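Side-chain contacts in hypothetical conserved protein (Geobacillus kaustophilus, PDB 2QYH), which is of unknown function but belongs to the haloacid dehalogenase-like hydrolases and may act as a magnesium-binding phosphatase: residues V29-Q34 with G246-L251; V121-L126 with Q145-C150; D201-G206 with K252-I257; G221-N226 with E230-A235. All blocks are in the same frame, centred on the assembly; numbering follows the deposited sequence.

Contact 1: residues V29-Q34 with G246-L251; sequences VRRLKQ and GIWYGL
The guanidinium of Arg-31 and the indole of Trp-248 meet at a slant, their planes 68° apart. NH1 of Arg-31 comes to 3.9 Å from CH2 of Trp-248, at the far end of the six-membered ring, and the aliphatic CG of Arg-31 lies 3.9 Å from Trp-248 CZ3. The setting is the Rossmann-like core of a haloacid dehalogenase-like hydrolase, where helix 23-34 and the C-terminal helix 246-253 lie side by side. Trp-248 reaches its neighbour because CG stands anti to the backbone N (chi1 170°), which carries the indole across to the other helix; there it also touches Ser-24 and Glu-27. The Arg-31 chain bends at chi2 and chi3, bringing its charged end round beside the ring, and it also rests on Ile-257. Deeper in, where both side chains are buried, Leu-32 and Leu-251 lie roughly perpendicular to one another. No hydrogen bond links the two segments. The leucines engage by both branches of Leu-251: its CD1 lies 3.7 Å from CD1 of Leu-32, and its CD2 3.9 Å from that same methyl.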
loop_
_atom_site.group_PDB
_atom_site.type_symbol
_atom_site.label_atom_id
_atom_site.label_comp_id
_atom_site.label_asym_id
_atom_site.label_seq_id
_atom_site.Cartn_x
_atom_site.Cartn_y
_atom_site.Cartn_z
ATOM N N VAL D 29 5.510 5.364 17.165
ATOM C CA VAL D 29 5.250 3.932 17.108
ATOM C C VAL D 29 6.479 3.126 17.527
ATOM O O VAL D 29 6.368 2.141 18.263
ATOM C CB VAL D 29 4.800 3.495 15.693
ATOM C CG1 VAL D 29 4.742 1.990 15.609
ATOM C CG2 VAL D 29 3.418 4.077 15.377
ATOM N N ARG D 30 7.650 3.547 17.065
ATOM C CA ARG D 30 8.880 2.858 17.422
ATOM C C ARG D 30 9.039 2.832 18.941
ATOM O O ARG D 30 9.245 1.774 19.527
ATOM C CB ARG D 30 10.081 3.560 16.786
ATOM C CG ARG D 30 11.403 3.160 17.386
ATOM C CD ARG D 30 12.543 3.984 16.830
ATOM N NE ARG D 30 13.761 3.768 17.602
ATOM C CZ ARG D 30 14.078 4.423 18.712
ATOM N NH1 ARG D 30 15.209 4.139 19.340
ATOM N NH2 ARG D 30 13.285 5.378 19.181
ATOM N N ARG D 31 8.926 4.001 19.568
ATOM C CA ARG D 31 9.054 4.133 21.013
ATOM C C ARG D 31 8.033 3.280 21.757
ATOM O O ARG D 31 8.379 2.624 22.741
ATOM C CB ARG D 31 8.908 5.603 21.434
ATOM C CG ARG D 31 10.085 6.498 21.051
ATOM C CD ARG D 31 11.339 6.065 21.782
ATOM N NE ARG D 31 11.146 6.114 23.229
ATOM C CZ ARG D 31 11.209 7.226 23.959
ATOM N NH1 ARG D 31 11.471 8.393 23.381
ATOM N NH2 ARG D 31 10.994 7.170 25.268
ATOM N N LEU D 32 6.779 3.283 21.299
ATOM C CA LEU D 32 5.752 2.478 21.955
ATOM C C LEU D 32 6.101 0.988 21.940
ATOM O O LEU D 32 6.051 0.321 22.977
ATOM C CB LEU D 32 4.397 2.684 21.286
ATOM C CG LEU D 32 3.688 4.022 21.507
ATOM C CD1 LEU D 32 2.343 3.996 20.811
ATOM C CD2 LEU D 32 3.498 4.274 22.997
ATOM N N LYS D 33 6.449 0.465 20.765
ATOM C CA LYS D 33 6.811 -0.946 20.631
ATOM C C LYS D 33 7.993 -1.300 21.533
ATOM O O LYS D 33 8.007 -2.336 22.187
ATOM C CB LYS D 33 7.157 -1.263 19.178
ATOM C CG LYS D 33 5.955 -1.423 18.268
ATOM C CD LYS D 33 6.319 -1.111 16.828
ATOM C CE LYS D 33 5.624 -2.045 15.858
ATOM N NZ LYS D 33 6.273 -3.396 15.845
ATOM N N GLN D 34 8.978 -0.423 21.562
ATOM C CA GLN D 34 10.160 -0.621 22.378
ATOM C C GLN D 34 9.784 -0.802 23.861
ATOM O O GLN D 34 10.393 -1.603 24.578
ATOM C CB GLN D 34 11.066 0.591 22.204
ATOM C CG GLN D 34 12.508 0.385 22.544
ATOM C CD GLN D 34 13.339 1.594 22.161
ATOM O OE1 GLN D 34 13.109 2.699 22.661
ATOM N NE2 GLN D 34 14.301 1.396 21.259
ATOM N N GLY D 246 0.908 15.703 16.338
ATOM C CA GLY D 246 -0.220 15.357 17.185
ATOM C C GLY D 246 -0.081 14.049 17.944
ATOM O O GLY D 246 -0.261 14.004 19.165
ATOM N N ILE D 247 0.244 12.978 17.228
ATOM C CA ILE D 247 0.389 11.682 17.865
ATOM C C ILE D 247 1.558 11.605 18.839
ATOM O O ILE D 247 1.400 11.117 19.954
ATOM C CB ILE D 247 0.496 10.584 16.816
ATOM C CG1 ILE D 247 -0.885 10.401 16.185
ATOM C CG2 ILE D 247 1.000 9.288 17.448
ATOM C CD1 ILE D 247 -0.950 9.359 15.134
ATOM N N TRP D 248 2.723 12.095 18.426
ATOM C CA TRP D 248 3.896 12.083 19.289
ATOM C C TRP D 248 3.634 12.881 20.564
ATOM O O TRP D 248 3.885 12.410 21.675
ATOM C CB TRP D 248 5.100 12.675 18.551
ATOM C CG TRP D 248 6.277 12.929 19.437
ATOM C CD1 TRP D 248 6.569 14.087 20.101
ATOM C CD2 TRP D 248 7.298 11.994 19.801
ATOM N NE1 TRP D 248 7.706 13.931 20.856
ATOM C CE2 TRP D 248 8.175 12.652 20.690
ATOM C CE3 TRP D 248 7.554 10.659 19.462
ATOM C CZ2 TRP D 248 9.293 12.025 21.248
ATOM C CZ3 TRP D 248 8.667 10.032 20.018
ATOM C CH2 TRP D 248 9.522 10.718 20.901
ATOM N N TYR D 249 3.125 14.095 20.387
ATOM C CA TYR D 249 2.828 14.973 21.507
ATOM C C TYR D 249 1.835 14.321 22.459
ATOM O O TYR D 249 2.047 14.292 23.675
ATOM C CB TYR D 249 2.264 16.301 20.997
ATOM C CG TYR D 249 1.926 17.273 22.099
ATOM C CD1 TYR D 249 0.607 17.453 22.523
ATOM C CD2 TYR D 249 2.931 17.987 22.749
ATOM C CE1 TYR D 249 0.300 18.323 23.569
ATOM C CE2 TYR D 249 2.637 18.857 23.792
ATOM C CZ TYR D 249 1.324 19.022 24.199
ATOM O OH TYR D 249 1.047 19.886 25.228
ATOM N N GLY D 250 0.750 13.800 21.898
ATOM C CA GLY D 250 -0.263 13.161 22.715
ATOM C C GLY D 250 0.302 12.022 23.539
ATOM O O GLY D 250 0.093 11.960 24.750
ATOM N N LEU D 251 1.024 11.121 22.881
ATOM C CA LEU D 251 1.613 9.981 23.561
ATOM C C LEU D 251 2.573 10.446 24.658
ATOM O O LEU D 251 2.706 9.803 25.700
ATOM C CB LEU D 251 2.340 9.083 22.551
ATOM C CG LEU D 251 1.466 8.299 21.563
ATOM C CD1 LEU D 251 2.338 7.711 20.464
ATOM C CD2 LEU D 251 0.692 7.200 22.304
#

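Contact 2: residues V121-L126 with Q145-C150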
loop_
_atom_site.group_PDB
_atom_site.type_symbol
_atom_site.label_atom_id
_atom_site.label_comp_id
_atom_site.label_asym_id
_atom_site.label_seq_id
_atom_site.Cartn_x
_atom_site.Cartn_y
_atom_site.Cartn_z
ATOM N N VAL D 121 -17.188 4.842 -10.382
ATOM C CA VAL D 121 -17.157 6.117 -9.676
ATOM C C VAL D 121 -16.899 6.067 -8.175
ATOM O O VAL D 121 -15.959 6.704 -7.673
ATOM C CB VAL D 121 -18.469 6.889 -9.917
ATOM C CG1 VAL D 121 -18.596 8.045 -8.952
ATOM C CG2 VAL D 121 -18.496 7.396 -11.343
ATOM N N SER D 122 -17.737 5.331 -7.453
ATOM C CA SER D 122 -17.592 5.234 -6.007
ATOM C C SER D 122 -16.259 4.607 -5.613
ATOM O O SER D 122 -15.674 4.964 -4.593
ATOM C CB SER D 122 -18.732 4.411 -5.417
ATOM O OG SER D 122 -18.614 3.054 -5.806
HETATM N N MSE D 123 -15.782 3.668 -6.425
HETATM C CA MSE D 123 -14.518 2.991 -6.149
HETATM C C MSE D 123 -13.274 3.787 -6.558
HETATM O O MSE D 123 -12.209 3.648 -5.955
HETATM C CB MSE D 123 -14.489 1.630 -6.841
HETATM C CG MSE D 123 -15.568 0.672 -6.383
HETATM SE SE MSE D 123 -15.359 -0.020 -4.579
HETATM C CE MSE D 123 -13.561 0.536 -4.181
ATOM N N ALA D 124 -13.403 4.606 -7.592
ATOM C CA ALA D 124 -12.278 5.401 -8.037
ATOM C C ALA D 124 -11.987 6.408 -6.934
ATOM O O ALA D 124 -10.843 6.833 -6.742
ATOM C CB ALA D 124 -12.623 6.109 -9.328
ATOM N N SER D 125 -13.032 6.780 -6.202
ATOM C CA SER D 125 -12.874 7.737 -5.120
ATOM C C SER D 125 -12.075 7.132 -3.966
ATOM O O SER D 125 -11.489 7.857 -3.160
ATOM C CB SER D 125 -14.241 8.228 -4.630
ATOM O OG SER D 125 -14.983 7.193 -4.020
ATOM N N LEU D 126 -12.065 5.805 -3.888
ATOM C CA LEU D 126 -11.311 5.089 -2.862
ATOM C C LEU D 126 -9.939 4.798 -3.470
ATOM O O LEU D 126 -9.077 4.172 -2.842
ATOM C CB LEU D 126 -12.014 3.777 -2.520
ATOM C CG LEU D 126 -12.862 3.687 -1.248
ATOM C CD1 LEU D 126 -13.499 5.022 -0.927
ATOM C CD2 LEU D 126 -13.913 2.605 -1.433
ATOM N N GLN D 145 -17.482 -8.220 4.646
ATOM C CA GLN D 145 -18.182 -6.973 4.420
ATOM C C GLN D 145 -18.484 -6.903 2.936
ATOM O O GLN D 145 -17.789 -7.519 2.124
ATOM C CB GLN D 145 -17.288 -5.810 4.853
ATOM C CG GLN D 145 -17.938 -4.451 4.846
ATOM C CD GLN D 145 -17.077 -3.410 5.538
ATOM O OE1 GLN D 145 -16.764 -3.540 6.727
ATOM N NE2 GLN D 145 -16.688 -2.368 4.800
ATOM N N ALA D 146 -19.530 -6.172 2.577
ATOM C CA ALA D 146 -19.893 -6.054 1.176
ATOM C C ALA D 146 -20.280 -4.625 0.872
ATOM O O ALA D 146 -20.410 -3.796 1.777
ATOM C CB ALA D 146 -21.046 -7.003 0.845
ATOM N N LEU D 147 -20.452 -4.347 -0.415
ATOM C CA LEU D 147 -20.829 -3.022 -0.870
ATOM C C LEU D 147 -22.062 -3.129 -1.748
ATOM O O LEU D 147 -22.112 -3.949 -2.667
ATOM C CB LEU D 147 -19.685 -2.397 -1.665
ATOM C CG LEU D 147 -18.423 -2.009 -0.893
ATOM C CD1 LEU D 147 -17.300 -1.731 -1.871
ATOM C CD2 LEU D 147 -18.699 -0.784 -0.026
ATOM N N LEU D 148 -23.063 -2.310 -1.443
ATOM C CA LEU D 148 -24.295 -2.285 -2.219
ATOM C C LEU D 148 -24.287 -0.984 -2.989
ATOM O O LEU D 148 -24.080 0.084 -2.407
ATOM C CB LEU D 148 -25.519 -2.322 -1.305
ATOM C CG LEU D 148 -26.877 -2.205 -2.009
ATOM C CD1 LEU D 148 -27.095 -3.407 -2.915
ATOM C CD2 LEU D 148 -27.976 -2.125 -0.974
ATOM N N PHE D 149 -24.501 -1.064 -4.294
ATOM C CA PHE D 149 -24.500 0.141 -5.095
ATOM C C PHE D 149 -25.896 0.577 -5.506
ATOM O O PHE D 149 -26.513 0.004 -6.406
ATOM C CB PHE D 149 -23.601 -0.043 -6.311
ATOM C CG PHE D 149 -22.174 -0.329 -5.952
ATOM C CD1 PHE D 149 -21.777 -1.615 -5.606
ATOM C CD2 PHE D 149 -21.237 0.701 -5.901
ATOM C CE1 PHE D 149 -20.469 -1.874 -5.213
ATOM C CE2 PHE D 149 -19.930 0.453 -5.509
ATOM C CZ PHE D 149 -19.543 -0.838 -5.163
ATOM N N CYS D 150 -26.381 1.599 -4.805
ATOM C CA CYS D 150 -27.689 2.180 -5.038
ATOM C C CYS D 150 -27.677 3.521 -4.320
ATOM O O CYS D 150 -26.825 3.762 -3.456
ATOM C CB CYS D 150 -28.793 1.294 -4.454
ATOM S SG CYS D 150 -28.997 1.441 -2.665
#
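Ser-122 OG, which lies at the edge of the Phe-149 ring, is held by its own helix: it is hydrogen-bonded to the backbone carbonyl of His-118, one turn back, and weakly to that of Ile-119. The chi1 of 69° sets OG between the backbone N and the carbonyl carbon. From there the oxygen sits in the plane of the phenyl group, beside the CD2-CE2 side of the ring, 3.5 Å from Phe-149 CD2. Next to it, the selenium of Met-123, a selenomethionine, and the CD1 methyl of Leu-147 meet end to end at 3.7 Å. A bend at chi2 (-70°) helps turn the selenium to this position, where it also lies near the plane of the Phe-149 ring, 4.3 Å from CZ. Serine and selenomethionine thus both address the edge of one phenyl group. The contact lays helix 117-124 against strand 145-148 and the residue that follows it; this is the middle strand of a five-stranded antiparallel sheet that corresponds to the cap domain, as in Cof-type relatives. Leu-147 also packs on Trp-170, and Phe-149 on Val-102 and Pro-100. The chemistry is that of an apolar interface with one polar atom tucked into it: the serine hydroxyl is satisfied by the helix backbone, which allows it to lie buried against a hydrocarbon edge with no hydrogen bond between the segments.

Contact 3: residues D201-G206 with K252-I257; sequences DVYAFG and KQLQLI
The Tyr-203 ring forms a flat platform on which Leu-256 sits. The CD1 methyl of Leu-256 is the bump: it lies 3.8 Å from the ring centroid, only 8° off the ring normal, a CH-pi contact over the middle of the face. The second branch of the same leucine spreads along that ring toward the phenolic end, CD2 standing 4.0 Å from both CE2 and CZ of Tyr-203. Leu-254 approaches from another quarter. It and Tyr-203 run alongside one another, pointing opposite ways, and its CD1 methyl lodges in the angle between the two aromatic side chains, 3.9 Å from Tyr-203 CD1 and 4.4 Å from Phe-205 CZ. On the strand, Tyr-203 and Phe-205 are two residues apart and so present their rings on the same side of the sheet. The leucines are brought together by the way helix 246-253 ends: Gln-255, with positive phi (64°), completes a Schellman motif, and this reversal lets Leu-254 before it and Leu-256 after it both face the strand. With a serine at Tyr-203, the platform would be gone, which would probably leave a gap beneath the Leu-256 methyls and one flank of Leu-254 without its neighbour. Strand 202-206 runs between strands 5-8 and 220-223 in the core sheet; Leu-256 packs on Val-6 of the first and Leu-254 on Thr-220 and Val-222 of the second, so the tail that follows helix 246-253 closes over three adjacent strands.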
loop_
_atom_site.group_PDB
_atom_site.type_symbol
_atom_site.label_atom_id
_atom_site.label_comp_id
_atom_site.label_asym_id
_atom_site.label_seq_id
_atom_site.Cartn_x
_atom_site.Cartn_y
_atom_site.Cartn_z
ATOM N N ASP D 201 -6.166 0.424 30.347
ATOM C CA ASP D 201 -4.866 0.424 29.697
ATOM C C ASP D 201 -5.018 0.471 28.188
ATOM O O ASP D 201 -4.061 0.239 27.457
ATOM C CB ASP D 201 -4.072 -0.814 30.092
ATOM C CG ASP D 201 -3.787 -0.872 31.576
ATOM O OD1 ASP D 201 -3.113 0.039 32.102
ATOM O OD2 ASP D 201 -4.240 -1.834 32.221
ATOM N N VAL D 202 -6.225 0.767 27.724
ATOM C CA VAL D 202 -6.485 0.847 26.297
ATOM C C VAL D 202 -6.573 2.315 25.890
ATOM O O VAL D 202 -7.298 3.083 26.505
ATOM C CB VAL D 202 -7.813 0.143 25.934
ATOM C CG1 VAL D 202 -8.039 0.176 24.424
ATOM C CG2 VAL D 202 -7.788 -1.281 26.434
ATOM N N TYR D 203 -5.826 2.697 24.861
ATOM C CA TYR D 203 -5.817 4.069 24.362
ATOM C C TYR D 203 -6.229 4.068 22.897
ATOM O O TYR D 203 -6.082 3.059 22.214
ATOM C CB TYR D 203 -4.409 4.649 24.467
ATOM C CG TYR D 203 -3.857 4.680 25.866
ATOM C CD1 TYR D 203 -3.838 5.867 26.607
ATOM C CD2 TYR D 203 -3.385 3.518 26.469
ATOM C CE1 TYR D 203 -3.351 5.897 27.915
ATOM C CE2 TYR D 203 -2.898 3.533 27.776
ATOM C CZ TYR D 203 -2.890 4.724 28.495
ATOM O OH TYR D 203 -2.427 4.735 29.791
ATOM N N ALA D 204 -6.739 5.193 22.407
ATOM C CA ALA D 204 -7.124 5.297 21.002
ATOM C C ALA D 204 -7.014 6.736 20.508
ATOM O O ALA D 204 -7.285 7.673 21.245
ATOM C CB ALA D 204 -8.551 4.778 20.795
ATOM N N PHE D 205 -6.599 6.900 19.258
ATOM C CA PHE D 205 -6.475 8.221 18.645
ATOM C C PHE D 205 -7.409 8.274 17.447
ATOM O O PHE D 205 -7.311 7.443 16.543
ATOM C CB PHE D 205 -5.040 8.485 18.169
ATOM C CG PHE D 205 -4.079 8.791 19.273
ATOM C CD1 PHE D 205 -3.453 10.032 19.338
ATOM C CD2 PHE D 205 -3.765 7.830 20.227
ATOM C CE1 PHE D 205 -2.516 10.313 20.340
ATOM C CE2 PHE D 205 -2.836 8.095 21.229
ATOM C CZ PHE D 205 -2.206 9.338 21.289
ATOM N N GLY D 206 -8.306 9.255 17.441
ATOM C CA GLY D 206 -9.254 9.386 16.349
ATOM C C GLY D 206 -9.435 10.816 15.889
ATOM O O GLY D 206 -9.037 11.762 16.573
ATOM N N LYS D 252 3.233 11.574 24.416
ATOM C CA LYS D 252 4.174 12.139 25.374
ATOM C C LYS D 252 3.388 12.648 26.596
ATOM O O LYS D 252 3.731 12.364 27.746
ATOM C CB LYS D 252 4.928 13.294 24.715
ATOM C CG LYS D 252 6.280 13.589 25.317
ATOM C CD LYS D 252 7.324 12.602 24.839
ATOM C CE LYS D 252 8.649 12.821 25.556
ATOM N NZ LYS D 252 9.135 14.223 25.423
ATOM N N GLN D 253 2.324 13.396 26.328
ATOM C CA GLN D 253 1.476 13.939 27.376
ATOM C C GLN D 253 0.912 12.817 28.244
ATOM O O GLN D 253 0.952 12.890 29.470
ATOM C CB GLN D 253 0.330 14.736 26.748
ATOM C CG GLN D 253 0.163 16.137 27.305
ATOM C CD GLN D 253 1.445 16.944 27.238
ATOM O OE1 GLN D 253 2.075 17.045 26.188
ATOM N NE2 GLN D 253 1.835 17.526 28.363
ATOM N N LEU D 254 0.382 11.778 27.597
ATOM C CA LEU D 254 -0.195 10.635 28.299
ATOM C C LEU D 254 0.899 9.820 28.971
ATOM O O LEU D 254 0.633 8.855 29.692
ATOM C CB LEU D 254 -0.974 9.760 27.319
ATOM C CG LEU D 254 -2.178 10.437 26.658
ATOM C CD1 LEU D 254 -2.808 9.498 25.639
ATOM C CD2 LEU D 254 -3.191 10.836 27.719
ATOM N N GLN D 255 2.140 10.215 28.714
ATOM C CA GLN D 255 3.297 9.557 29.292
ATOM C C GLN D 255 3.486 8.106 28.866
ATOM O O GLN D 255 4.020 7.289 29.617
ATOM C CB GLN D 255 3.241 9.671 30.815
ATOM C CG GLN D 255 3.200 11.117 31.276
ATOM C CD GLN D 255 3.439 11.278 32.757
ATOM O OE1 GLN D 255 2.728 10.704 33.584
ATOM N NE2 GLN D 255 4.445 12.074 33.106
ATOM N N LEU D 256 3.035 7.787 27.659
ATOM C CA LEU D 256 3.213 6.450 27.127
ATOM C C LEU D 256 4.618 6.466 26.546
ATOM O O LEU D 256 5.216 5.421 26.300
ATOM C CB LEU D 256 2.178 6.143 26.044
ATOM C CG LEU D 256 0.814 5.701 26.579
ATOM C CD1 LEU D 256 -0.156 5.502 25.429
ATOM C CD2 LEU D 256 0.969 4.411 27.380
ATOM N N ILE D 257 5.133 7.674 26.340
ATOM C CA ILE D 257 6.483 7.885 25.833
ATOM C C ILE D 257 7.189 8.864 26.766
ATOM O O ILE D 257 6.864 10.067 26.663
ATOM C CB ILE D 257 6.489 8.500 24.431
ATOM C CG1 ILE D 257 5.925 7.510 23.420
ATOM C CG2 ILE D 257 7.908 8.905 24.056
ATOM C CD1 ILE D 257 5.974 8.014 22.008
#

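Contact 4: residues G221-N226 with E230-A235; sequences GVAMGN and EVKRVA
Ala-223 turns its single methyl toward helix 229-234 and the residue that follows it; CB lies 3.4 Å from CB of Ala-235 and 3.8 Å from CA of Lys-232. The CG1 branch of Val-231 closes in at 4.1 Å from that methyl, its chi1 of 177° directing it to the strand. Farther along, Lys-232 runs out extended beyond CG, past the Met-224 carbonyl, until its NZ donates a 2.7 Å hydrogen bond to Gly-225 O. The approach is bent rather than head-on: the C=O...N angle is 142° and the nitrogen is tilted 33° from the carbonyl plane. A leucine in place of Lys-232 would probably leave the Gly-225 carbonyl without this donor and the loop after the strand less tightly tied to the helix. These pieces belong to a beta-alpha-beta unit of the Rossmann-like core, strand 220-223, helix 229-234 and strand 237-238. Small residues let the backbones come close, with Gly-221 O 3.5 Å from Ala-235 C. Just beyond, Gly-221 N is hydrogen-bonded to the Asp-236 side chain, and Val-231 packs on Ile-212 and Leu-215 of a neighbouring helix. Within the helix, Arg-233 forms a side-on salt bridge with Glu-230 through NE and NH2, NH2 meeting the syn lone pair of OE2.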
loop_
_atom_site.group_PDB
_atom_site.type_symbol
_atom_site.label_atom_id
_atom_site.label_comp_id
_atom_site.label_asym_id
_atom_site.label_seq_id
_atom_site.Cartn_x
_atom_site.Cartn_y
_atom_site.Cartn_z
ATOM N N GLY D 221 -9.543 8.057 25.419
ATOM C CA GLY D 221 -9.775 8.423 24.039
ATOM C C GLY D 221 -9.067 9.728 23.742
ATOM O O GLY D 221 -9.141 10.683 24.524
ATOM N N VAL D 222 -8.370 9.771 22.613
ATOM C CA VAL D 222 -7.645 10.966 22.224
ATOM C C VAL D 222 -8.101 11.488 20.871
ATOM O O VAL D 222 -8.032 10.781 19.864
ATOM C CB VAL D 222 -6.136 10.702 22.159
ATOM C CG1 VAL D 222 -5.400 11.992 21.845
ATOM C CG2 VAL D 222 -5.659 10.126 23.478
ATOM N N ALA D 223 -8.580 12.728 20.857
ATOM C CA ALA D 223 -9.026 13.366 19.625
ATOM C C ALA D 223 -7.868 14.207 19.109
ATOM O O ALA D 223 -7.112 14.769 19.895
ATOM C CB ALA D 223 -10.231 14.263 19.891
HETATM N N MSE D 224 -7.730 14.291 17.792
HETATM C CA MSE D 224 -6.673 15.095 17.168
HETATM C C MSE D 224 -7.063 16.581 17.167
HETATM O O MSE D 224 -8.244 16.902 17.115
HETATM C CB MSE D 224 -6.494 14.669 15.710
HETATM C CG MSE D 224 -6.309 13.157 15.496
HETATM SE SE MSE D 224 -4.513 12.554 16.224
HETATM C CE MSE D 224 -3.216 13.307 14.872
ATOM N N GLY D 225 -6.057 17.457 17.150
ATOM C CA GLY D 225 -6.262 18.892 17.119
ATOM C C GLY D 225 -7.358 19.404 16.192
ATOM O O GLY D 225 -8.138 20.276 16.596
ATOM N N ASN D 226 -7.453 18.920 14.960
ATOM C CA ASN D 226 -8.513 19.431 14.097
ATOM C C ASN D 226 -9.673 18.470 13.937
ATOM O O ASN D 226 -10.277 18.385 12.861
ATOM C CB ASN D 226 -7.948 19.825 12.713
ATOM C CG ASN D 226 -6.936 20.949 12.807
ATOM O OD1 ASN D 226 -7.063 21.831 13.660
ATOM N ND2 ASN D 226 -5.930 20.928 11.940
ATOM N N GLU D 230 -17.709 16.981 17.949
ATOM C CA GLU D 230 -18.444 15.860 18.556
ATOM C C GLU D 230 -17.480 14.721 18.906
ATOM O O GLU D 230 -17.788 13.851 19.731
ATOM C CB GLU D 230 -19.531 15.345 17.613
ATOM C CG GLU D 230 -20.767 16.230 17.504
ATOM C CD GLU D 230 -21.478 16.441 18.840
ATOM O OE1 GLU D 230 -21.342 15.595 19.748
ATOM O OE2 GLU D 230 -22.193 17.458 18.975
ATOM N N VAL D 231 -16.311 14.745 18.264
ATOM C CA VAL D 231 -15.260 13.766 18.485
ATOM C C VAL D 231 -14.468 14.207 19.714
ATOM O O VAL D 231 -14.115 13.390 20.569
ATOM C CB VAL D 231 -14.306 13.695 17.269
ATOM C CG1 VAL D 231 -13.176 12.711 17.545
ATOM C CG2 VAL D 231 -15.084 13.304 16.009
ATOM N N LYS D 232 -14.197 15.507 19.793
ATOM C CA LYS D 232 -13.463 16.073 20.915
ATOM C C LYS D 232 -14.286 15.970 22.193
ATOM O O LYS D 232 -13.735 15.854 23.287
ATOM C CB LYS D 232 -13.141 17.544 20.662
ATOM C CG LYS D 232 -12.341 17.812 19.415
ATOM C CD LYS D 232 -11.693 19.185 19.484
ATOM C CE LYS D 232 -10.797 19.452 18.279
ATOM N NZ LYS D 232 -10.031 20.720 18.444
ATOM N N ARG D 233 -15.607 16.020 22.058
ATOM C CA ARG D 233 -16.469 15.953 23.227
ATOM C C ARG D 233 -16.253 14.670 24.017
ATOM O O ARG D 233 -16.159 14.700 25.248
ATOM C CB ARG D 233 -17.947 16.046 22.825
ATOM C CG ARG D 233 -18.883 16.107 24.020
ATOM C CD ARG D 233 -20.216 15.471 23.713
ATOM N NE ARG D 233 -20.976 16.225 22.724
ATOM C CZ ARG D 233 -22.079 16.908 23.004
ATOM N NH1 ARG D 233 -22.541 16.924 24.247
ATOM N NH2 ARG D 233 -22.723 17.567 22.047
ATOM N N VAL D 234 -16.172 13.547 23.308
ATOM C CA VAL D 234 -15.991 12.253 23.950
ATOM C C VAL D 234 -14.549 11.916 24.256
ATOM O O VAL D 234 -14.286 10.930 24.940
ATOM C CB VAL D 234 -16.570 11.099 23.097
ATOM C CG1 VAL D 234 -18.058 11.311 22.887
ATOM C CG2 VAL D 234 -15.830 11.003 21.759
ATOM N N ALA D 235 -13.615 12.719 23.756
ATOM C CA ALA D 235 -12.198 12.461 24.002
ATOM C C ALA D 235 -11.784 12.862 25.415
ATOM O O ALA D 235 -12.214 13.891 25.926
ATOM C CB ALA D 235 -11.338 13.205 22.977
#

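Overall arrangement
Contacts 1, 3 and 4 all belong to the Rossmann-like core, whereas contact 2 lies in the antiparallel sheet domain, its nearest atoms about 18 Å or more from the others. Contacts 1 and 3 share helix 246-253, and the carbonyl of Leu-251 probably accepts hydrogen bonds from the backbone of Leu-256 and Ile-257. Contacts 3 and 4 join through neighbouring strands, with Phe-205 and Leu-254 both against Val-222. Contacts 2 and 4 are buried; 1 and 3 reach partly to the surface. Leucines and aromatic rings fill contact 3, contact 1 adds an arginine at its margin, contact 4 relies on small residues and a lysine, and contact 2 sets a selenomethionine and a backbone-bonded serine against a phenyl edge.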